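Local coordinates for protein putative cytosine/guanine deaminase (Unidentified, PDB 2PAJ) that catalyses the hydrolytic deamination of 2-amino-4-hydroxypteridines such as isoxanthopterin to 2,4-dihydroxypteridines, as a zinc-dependent amidohydrolase, at residues I39-I49 and K405-I414; L167-R175 and P187-I197. All blocks are in the same frame, centred on the assembly; numbering follows the deposited sequence.

In the fold
After strands 11-15 and 19-20, the chain forms the hairpin of strands 39-42 and 45-49, part of a small mixed sheet. It then runs through most of the amidohydrolase barrel before residues 405-414 return to that hairpin in interaction 1. This closes a loop of 355 residues. Interaction 2 is nested inside it. It leaves only 11 residues between segments 167-175 and 187-197, in the connection from strand 163-168 to helix 190-203. The centres of interactions 1 and 2 are about 39 Å apart, and the two do not touch. Interaction 1 ties the small N-terminal sheet to the approach to strand 414-418. Interaction 2 joins a barrel strand to the helix that follows it.

Interaction 1 (I39-I49 and K405-I414); sequences IRIVGDTIDAI and KVAVGYAADI
Ile46 points into the curve of residues 405-414 and buries more surface in the contact than any other residue. Its CG1 lies anti to the carbonyl carbon (chi1 -65°), and from there Ile46 CD1 extends to lie 3.5 Å from Ala407 O and 4.2 Å from Val406 CG1. Ile41 and Ile414 meet tip to tip, with 4.0 Å between their CD1 atoms. The other branch of Ile41, CG2, rests on Ala412 CB. Ile39 crosses Val406 at about a right angle, CD1 against CG1. Ile49 sends its CD1 over the backbone of Val406 to Val408.

Three backbone bonds hold the turn and the edge strand to the loop. Ile46 N donates to Tyr410 O at 3.0 Å. Gly409 N reaches Ile46 O at 2.9 Å. Ala412 N binds Asp44 O at 2.8 Å. Thr45 turns its methyl CG2 to Tyr410 O, while OG1 bonds to Asp44 OD2. Asp44 OD1 is also salt-bridged to Arg210, which hydrogen-bonds Gly409 O as well.

A type II turn from Ala407 to Tyr410 brings the loop back along the strand. The hairpin itself has a type II' turn from Val42 to Thr45 and a classic beta bulge, where Asp47 and Ala48 face Arg40. Ile39 and Ile414 also touch Ile68 of strand 67-73. The contact belongs to the small beta domain beside the barrel, away from the zinc site. As in many amidohydrolases, that domain is built from strands that come before and after the barrel in the chain.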
# COMPACT_ATOMS: atom_id res chain seq x y z
N ILE A 39 -24.77 6.26 4.19
CA ILE A 39 -24.13 5.97 2.91
C ILE A 39 -24.73 4.74 2.23
O ILE A 39 -24.77 3.66 2.81
CB ILE A 39 -22.63 5.72 3.07
CG1 ILE A 39 -21.97 6.93 3.74
CG2 ILE A 39 -21.99 5.46 1.70
CD1 ILE A 39 -20.50 6.74 4.04
N ARG A 40 -25.20 4.93 1.00
CA ARG A 40 -25.79 3.84 0.22
C ARG A 40 -24.79 3.29 -0.80
O ARG A 40 -24.12 4.04 -1.50
CB ARG A 40 -27.06 4.31 -0.49
CG ARG A 40 -27.65 3.27 -1.44
CD ARG A 40 -29.11 3.54 -1.81
NE ARG A 40 -30.04 2.94 -0.84
CZ ARG A 40 -30.60 3.61 0.16
NH1 ARG A 40 -30.32 4.90 0.32
NH2 ARG A 40 -31.42 2.99 1.01
N ILE A 41 -24.70 1.97 -0.87
CA ILE A 41 -23.80 1.32 -1.80
C ILE A 41 -24.57 0.37 -2.71
O ILE A 41 -25.34 -0.47 -2.24
CB ILE A 41 -22.73 0.48 -1.04
CG1 ILE A 41 -21.86 1.39 -0.17
CG2 ILE A 41 -21.89 -0.33 -2.03
CD1 ILE A 41 -20.95 0.63 0.79
N VAL A 42 -24.39 0.53 -4.02
CA VAL A 42 -25.03 -0.36 -4.97
C VAL A 42 -23.92 -1.01 -5.79
O VAL A 42 -23.25 -0.36 -6.58
CB VAL A 42 -26.04 0.37 -5.90
CG1 VAL A 42 -25.36 1.54 -6.60
CG2 VAL A 42 -26.60 -0.62 -6.92
N GLY A 43 -23.73 -2.31 -5.57
CA GLY A 43 -22.69 -3.01 -6.27
C GLY A 43 -21.34 -2.65 -5.68
O GLY A 43 -21.11 -2.84 -4.48
N ASP A 44 -20.47 -2.12 -6.51
CA ASP A 44 -19.13 -1.75 -6.09
C ASP A 44 -18.99 -0.24 -6.01
O ASP A 44 -17.89 0.28 -5.89
CB ASP A 44 -18.11 -2.27 -7.11
CG ASP A 44 -18.03 -1.39 -8.37
OD1 ASP A 44 -16.91 -0.98 -8.75
OD2 ASP A 44 -19.10 -1.10 -8.97
N THR A 45 -20.11 0.48 -6.07
CA THR A 45 -20.03 1.92 -6.05
C THR A 45 -20.82 2.62 -4.95
O THR A 45 -21.82 2.11 -4.47
CB THR A 45 -20.46 2.50 -7.41
OG1 THR A 45 -19.68 1.88 -8.44
CG2 THR A 45 -20.25 4.00 -7.47
N ILE A 46 -20.32 3.79 -4.56
CA ILE A 46 -20.96 4.61 -3.55
C ILE A 46 -22.04 5.33 -4.30
O ILE A 46 -21.77 6.13 -5.19
CB ILE A 46 -20.00 5.64 -2.97
CG1 ILE A 46 -18.88 4.92 -2.21
CG2 ILE A 46 -20.77 6.59 -2.05
CD1 ILE A 46 -17.78 5.83 -1.72
N ASP A 47 -23.28 5.03 -3.91
CA ASP A 47 -24.45 5.60 -4.56
C ASP A 47 -24.92 6.95 -4.02
O ASP A 47 -25.40 7.79 -4.78
CB ASP A 47 -25.57 4.58 -4.49
CG ASP A 47 -26.52 4.68 -5.64
OD1 ASP A 47 -26.05 4.51 -6.80
OD2 ASP A 47 -27.73 4.94 -5.41
N ALA A 48 -24.79 7.15 -2.72
CA ALA A 48 -25.24 8.40 -2.13
C ALA A 48 -24.67 8.64 -0.74
O ALA A 48 -24.21 7.71 -0.07
CB ALA A 48 -26.75 8.42 -2.06
N ILE A 49 -24.72 9.90 -0.32
CA ILE A 49 -24.22 10.28 0.98
C ILE A 49 -25.09 11.35 1.66
O ILE A 49 -25.40 12.38 1.08
CB ILE A 49 -22.78 10.80 0.86
CG1 ILE A 49 -21.90 9.74 0.21
CG2 ILE A 49 -22.25 11.16 2.24
CD1 ILE A 49 -20.55 10.27 -0.26
N LYS A 405 -11.58 7.66 -2.19
CA LYS A 405 -12.43 8.76 -1.77
C LYS A 405 -13.83 8.31 -1.41
O LYS A 405 -14.46 7.55 -2.15
CB LYS A 405 -12.53 9.78 -2.89
CG LYS A 405 -11.83 11.10 -2.64
CD LYS A 405 -12.14 12.01 -3.80
CE LYS A 405 -11.72 13.45 -3.56
NZ LYS A 405 -12.32 14.30 -4.64
N VAL A 406 -14.34 8.77 -0.27
CA VAL A 406 -15.70 8.40 0.10
C VAL A 406 -16.57 9.50 -0.53
O VAL A 406 -16.94 10.48 0.12
CB VAL A 406 -15.91 8.35 1.63
CG1 VAL A 406 -17.27 7.75 1.95
CG2 VAL A 406 -14.82 7.53 2.27
N ALA A 407 -16.85 9.34 -1.82
CA ALA A 407 -17.67 10.29 -2.56
C ALA A 407 -18.52 9.49 -3.53
O ALA A 407 -18.11 8.43 -3.99
CB ALA A 407 -16.77 11.27 -3.31
N VAL A 408 -19.71 9.99 -3.82
CA VAL A 408 -20.61 9.29 -4.73
C VAL A 408 -19.95 9.13 -6.12
O VAL A 408 -19.40 10.08 -6.68
CB VAL A 408 -21.98 10.04 -4.81
CG1 VAL A 408 -21.79 11.46 -5.30
CG2 VAL A 408 -22.93 9.29 -5.71
N GLY A 409 -19.99 7.92 -6.65
CA GLY A 409 -19.40 7.64 -7.95
C GLY A 409 -18.12 6.84 -7.86
O GLY A 409 -17.71 6.18 -8.82
N TYR A 410 -17.48 6.88 -6.70
CA TYR A 410 -16.24 6.16 -6.49
C TYR A 410 -16.45 4.72 -6.04
O TYR A 410 -17.55 4.33 -5.66
CB TYR A 410 -15.38 6.88 -5.46
CG TYR A 410 -14.74 8.14 -5.97
CD1 TYR A 410 -15.51 9.28 -6.25
CD2 TYR A 410 -13.36 8.20 -6.16
CE1 TYR A 410 -14.92 10.43 -6.71
CE2 TYR A 410 -12.75 9.35 -6.62
CZ TYR A 410 -13.53 10.47 -6.89
OH TYR A 410 -12.93 11.62 -7.34
N ALA A 411 -15.38 3.93 -6.10
CA ALA A 411 -15.45 2.54 -5.69
C ALA A 411 -15.77 2.48 -4.21
O ALA A 411 -15.34 3.34 -3.44
CB ALA A 411 -14.12 1.84 -5.99
N ALA A 412 -16.52 1.46 -3.80
CA ALA A 412 -16.91 1.29 -2.41
C ALA A 412 -15.87 0.62 -1.53
O ALA A 412 -16.03 -0.54 -1.14
CB ALA A 412 -18.22 0.53 -2.32
N ASP A 413 -14.80 1.35 -1.22
CA ASP A 413 -13.74 0.85 -0.34
C ASP A 413 -13.84 1.72 0.89
O ASP A 413 -13.30 2.83 0.93
CB ASP A 413 -12.38 1.00 -0.99
CG ASP A 413 -12.32 0.34 -2.35
OD1 ASP A 413 -12.71 -0.85 -2.45
OD2 ASP A 413 -11.89 1.01 -3.31
N ILE A 414 -14.55 1.21 1.89
CA ILE A 414 -14.80 1.96 3.11
C ILE A 414 -14.45 1.23 4.38
O ILE A 414 -14.59 0.01 4.48
CB ILE A 414 -16.30 2.36 3.19
CG1 ILE A 414 -16.71 3.04 1.89
CG2 ILE A 414 -16.54 3.30 4.37
CD1 ILE A 414 -18.19 3.31 1.79

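Interaction 2 (L167-R175 and P187-I197); sequences LRGGATQTR and PETLDAYVADI
Arg168 reaches from the end of strand 163-168 to four side chains of residues 187-197. From CB, which points toward the helix segment, the chain bends at chi2. Arg168 CG passes 4.2 Å from Ile197 CG1. Arg168 CD lies 3.5 Å from Tyr193 CE1. Arg168 NE makes a long bond of 3.3 Å to Asp196 OD1, and Arg168 NH2 grips the same oxygen at 2.8 Å. This side-on grip has the guanidinium and carboxylate planes almost perpendicular, 83° apart.

The end of the guanidinium meets Glu188 differently. Arg168 NH1 binds Glu188 OE1 at 2.8 Å and Arg168 NH2 binds Glu188 OE2 at 3.1 Å, with the planes only 5° apart. Glu188 OE1 accepts from both NH1 and NH2 of Arg168. Both carboxylate oxygens use their syn lone pairs. The Tyr193 ring lies against one face of the guanidinium, with NH1 over the ring toward its rim. The stacked planes are 27° apart. There is also an off-centre cation-pi contact. Tyr193 OH donates to Arg168 O at 2.7 Å, so Arg168 is held at both its side chain and its backbone. Tyr141 makes a further cation-pi contact with Arg168. The other oxygen of Asp196, OD2, is salt-bridged to Arg199.

Farther along, Glu188 N bonds to Ala171 O, and Pro187 CB packs on the same carbonyl. The arrangement is a salt-bridge network joining a strand to its following helix in an amidohydrolase TIM barrel. Gly169 lies near the zinc ligands His78 and His248 without touching the metal.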
# COMPACT_ATOMS: atom_id res chain seq x y z
N LEU A 167 4.31 -4.81 -7.62
CA LEU A 167 5.44 -3.96 -7.96
C LEU A 167 6.61 -4.91 -8.24
O LEU A 167 7.48 -5.12 -7.40
CB LEU A 167 5.78 -3.02 -6.80
CG LEU A 167 4.64 -2.25 -6.11
CD1 LEU A 167 5.22 -1.36 -5.03
CD2 LEU A 167 3.89 -1.44 -7.13
N ARG A 168 6.61 -5.49 -9.44
CA ARG A 168 7.61 -6.46 -9.87
C ARG A 168 9.02 -5.89 -9.79
O ARG A 168 9.43 -5.11 -10.63
CB ARG A 168 7.29 -6.90 -11.31
CG ARG A 168 7.65 -8.34 -11.66
CD ARG A 168 9.15 -8.56 -11.72
NE ARG A 168 9.49 -9.89 -12.24
CZ ARG A 168 10.72 -10.35 -12.37
NH1 ARG A 168 11.76 -9.60 -12.03
NH2 ARG A 168 10.93 -11.58 -12.84
N GLY A 169 9.76 -6.31 -8.76
CA GLY A 169 11.11 -5.83 -8.58
C GLY A 169 12.18 -6.79 -9.05
O GLY A 169 11.88 -7.86 -9.57
N GLY A 170 13.44 -6.40 -8.88
CA GLY A 170 14.53 -7.25 -9.29
C GLY A 170 15.78 -6.49 -9.70
O GLY A 170 15.86 -5.26 -9.57
N ALA A 171 16.77 -7.23 -10.19
CA ALA A 171 18.01 -6.62 -10.63
C ALA A 171 18.67 -7.44 -11.72
O ALA A 171 18.43 -8.63 -11.87
CB ALA A 171 18.96 -6.45 -9.46
N THR A 172 19.50 -6.76 -12.50
CA THR A 172 20.25 -7.39 -13.57
C THR A 172 21.71 -7.47 -13.14
O THR A 172 22.52 -8.11 -13.79
CB THR A 172 20.12 -6.62 -14.90
OG1 THR A 172 20.55 -5.26 -14.73
CG2 THR A 172 18.69 -6.64 -15.37
N GLN A 173 22.05 -6.82 -12.04
CA GLN A 173 23.40 -6.88 -11.51
C GLN A 173 23.47 -7.06 -10.02
O GLN A 173 22.43 -7.13 -9.34
CB GLN A 173 24.22 -5.65 -11.88
CG GLN A 173 23.46 -4.39 -11.98
CD GLN A 173 23.67 -3.81 -13.33
OE1 GLN A 173 23.36 -4.45 -14.34
NE2 GLN A 173 24.23 -2.60 -13.39
N THR A 174 24.70 -7.10 -9.50
CA THR A 174 24.92 -7.30 -8.07
C THR A 174 26.39 -7.25 -7.67
O THR A 174 26.76 -6.66 -6.63
CB THR A 174 24.42 -8.69 -7.63
OG1 THR A 174 24.89 -8.95 -6.30
CG2 THR A 174 24.92 -9.79 -8.60
N ARG A 175 27.21 -7.90 -8.49
CA ARG A 175 28.65 -8.01 -8.27
C ARG A 175 29.06 -8.15 -6.81
O ARG A 175 29.80 -7.33 -6.23
CB ARG A 175 29.41 -6.89 -8.97
CG ARG A 175 30.21 -7.41 -10.18
CD ARG A 175 29.29 -7.95 -11.31
NE ARG A 175 29.46 -9.37 -11.65
CZ ARG A 175 28.46 -10.27 -11.62
NH1 ARG A 175 27.23 -9.89 -11.25
NH2 ARG A 175 28.68 -11.54 -11.98
N PRO A 187 21.08 -12.47 -9.98
CA PRO A 187 20.26 -11.59 -10.81
C PRO A 187 19.62 -12.29 -12.01
O PRO A 187 19.97 -13.40 -12.37
CB PRO A 187 21.24 -10.48 -11.21
CG PRO A 187 22.57 -11.14 -11.16
CD PRO A 187 22.48 -12.03 -9.95
N GLU A 188 18.64 -11.62 -12.60
CA GLU A 188 17.97 -12.14 -13.77
C GLU A 188 18.50 -11.36 -14.95
O GLU A 188 18.82 -10.18 -14.83
CB GLU A 188 16.46 -11.92 -13.68
CG GLU A 188 15.73 -12.78 -12.70
CD GLU A 188 14.26 -12.44 -12.70
OE1 GLU A 188 13.93 -11.27 -12.38
OE2 GLU A 188 13.43 -13.32 -13.02
N THR A 189 18.60 -12.01 -16.10
CA THR A 189 19.07 -11.30 -17.27
C THR A 189 17.97 -10.31 -17.65
O THR A 189 16.80 -10.58 -17.45
CB THR A 189 19.35 -12.28 -18.42
OG1 THR A 189 19.27 -11.59 -19.66
CG2 THR A 189 18.34 -13.42 -18.39
N LEU A 190 18.37 -9.15 -18.18
CA LEU A 190 17.43 -8.11 -18.59
C LEU A 190 16.19 -8.60 -19.36
O LEU A 190 15.06 -8.23 -19.04
CB LEU A 190 18.19 -7.05 -19.40
CG LEU A 190 17.57 -5.72 -19.85
CD1 LEU A 190 16.57 -5.96 -20.96
CD2 LEU A 190 16.92 -5.03 -18.67
N ASP A 191 16.40 -9.45 -20.36
CA ASP A 191 15.31 -9.98 -21.19
C ASP A 191 14.39 -10.92 -20.41
O ASP A 191 13.20 -10.99 -20.68
CB ASP A 191 15.89 -10.72 -22.39
CG ASP A 191 17.10 -10.02 -22.96
OD1 ASP A 191 16.94 -9.19 -23.89
OD2 ASP A 191 18.21 -10.27 -22.44
N ALA A 192 14.94 -11.64 -19.45
CA ALA A 192 14.10 -12.53 -18.67
C ALA A 192 13.09 -11.68 -17.91
O ALA A 192 11.88 -11.98 -17.90
CB ALA A 192 14.96 -13.34 -17.70
N TYR A 193 13.59 -10.60 -17.31
CA TYR A 193 12.80 -9.64 -16.53
C TYR A 193 11.70 -9.10 -17.45
O TYR A 193 10.51 -9.31 -17.20
CB TYR A 193 13.71 -8.49 -16.08
CG TYR A 193 13.17 -7.58 -14.98
CD1 TYR A 193 11.79 -7.47 -14.73
CD2 TYR A 193 14.05 -6.81 -14.20
CE1 TYR A 193 11.31 -6.60 -13.74
CE2 TYR A 193 13.58 -5.94 -13.21
CZ TYR A 193 12.20 -5.84 -12.99
OH TYR A 193 11.73 -4.98 -12.01
N VAL A 194 12.12 -8.42 -18.51
CA VAL A 194 11.18 -7.85 -19.47
C VAL A 194 10.11 -8.84 -19.91
O VAL A 194 8.93 -8.52 -19.96
CB VAL A 194 11.92 -7.34 -20.73
CG1 VAL A 194 10.95 -6.66 -21.67
CG2 VAL A 194 13.03 -6.39 -20.32
N ALA A 195 10.54 -10.05 -20.23
CA ALA A 195 9.64 -11.09 -20.67
C ALA A 195 8.56 -11.36 -19.63
O ALA A 195 7.37 -11.43 -19.94
CB ALA A 195 10.42 -12.37 -20.96
N ASP A 196 8.99 -11.48 -18.38
CA ASP A 196 8.08 -11.77 -17.29
C ASP A 196 7.01 -10.72 -17.13
O ASP A 196 5.84 -11.03 -16.90
CB ASP A 196 8.85 -11.90 -15.99
CG ASP A 196 8.06 -12.64 -14.93
OD1 ASP A 196 8.48 -12.61 -13.75
OD2 ASP A 196 7.03 -13.25 -15.29
N ILE A 197 7.42 -9.46 -17.25
CA ILE A 197 6.48 -8.38 -17.11
C ILE A 197 5.42 -8.36 -18.20
O ILE A 197 4.25 -8.05 -17.94
CB ILE A 197 7.23 -7.04 -17.03
CG1 ILE A 197 7.77 -6.88 -15.60
CG2 ILE A 197 6.32 -5.89 -17.40
CD1 ILE A 197 8.35 -5.52 -15.32
O HOH W 1 21.31 -10.32 -14.46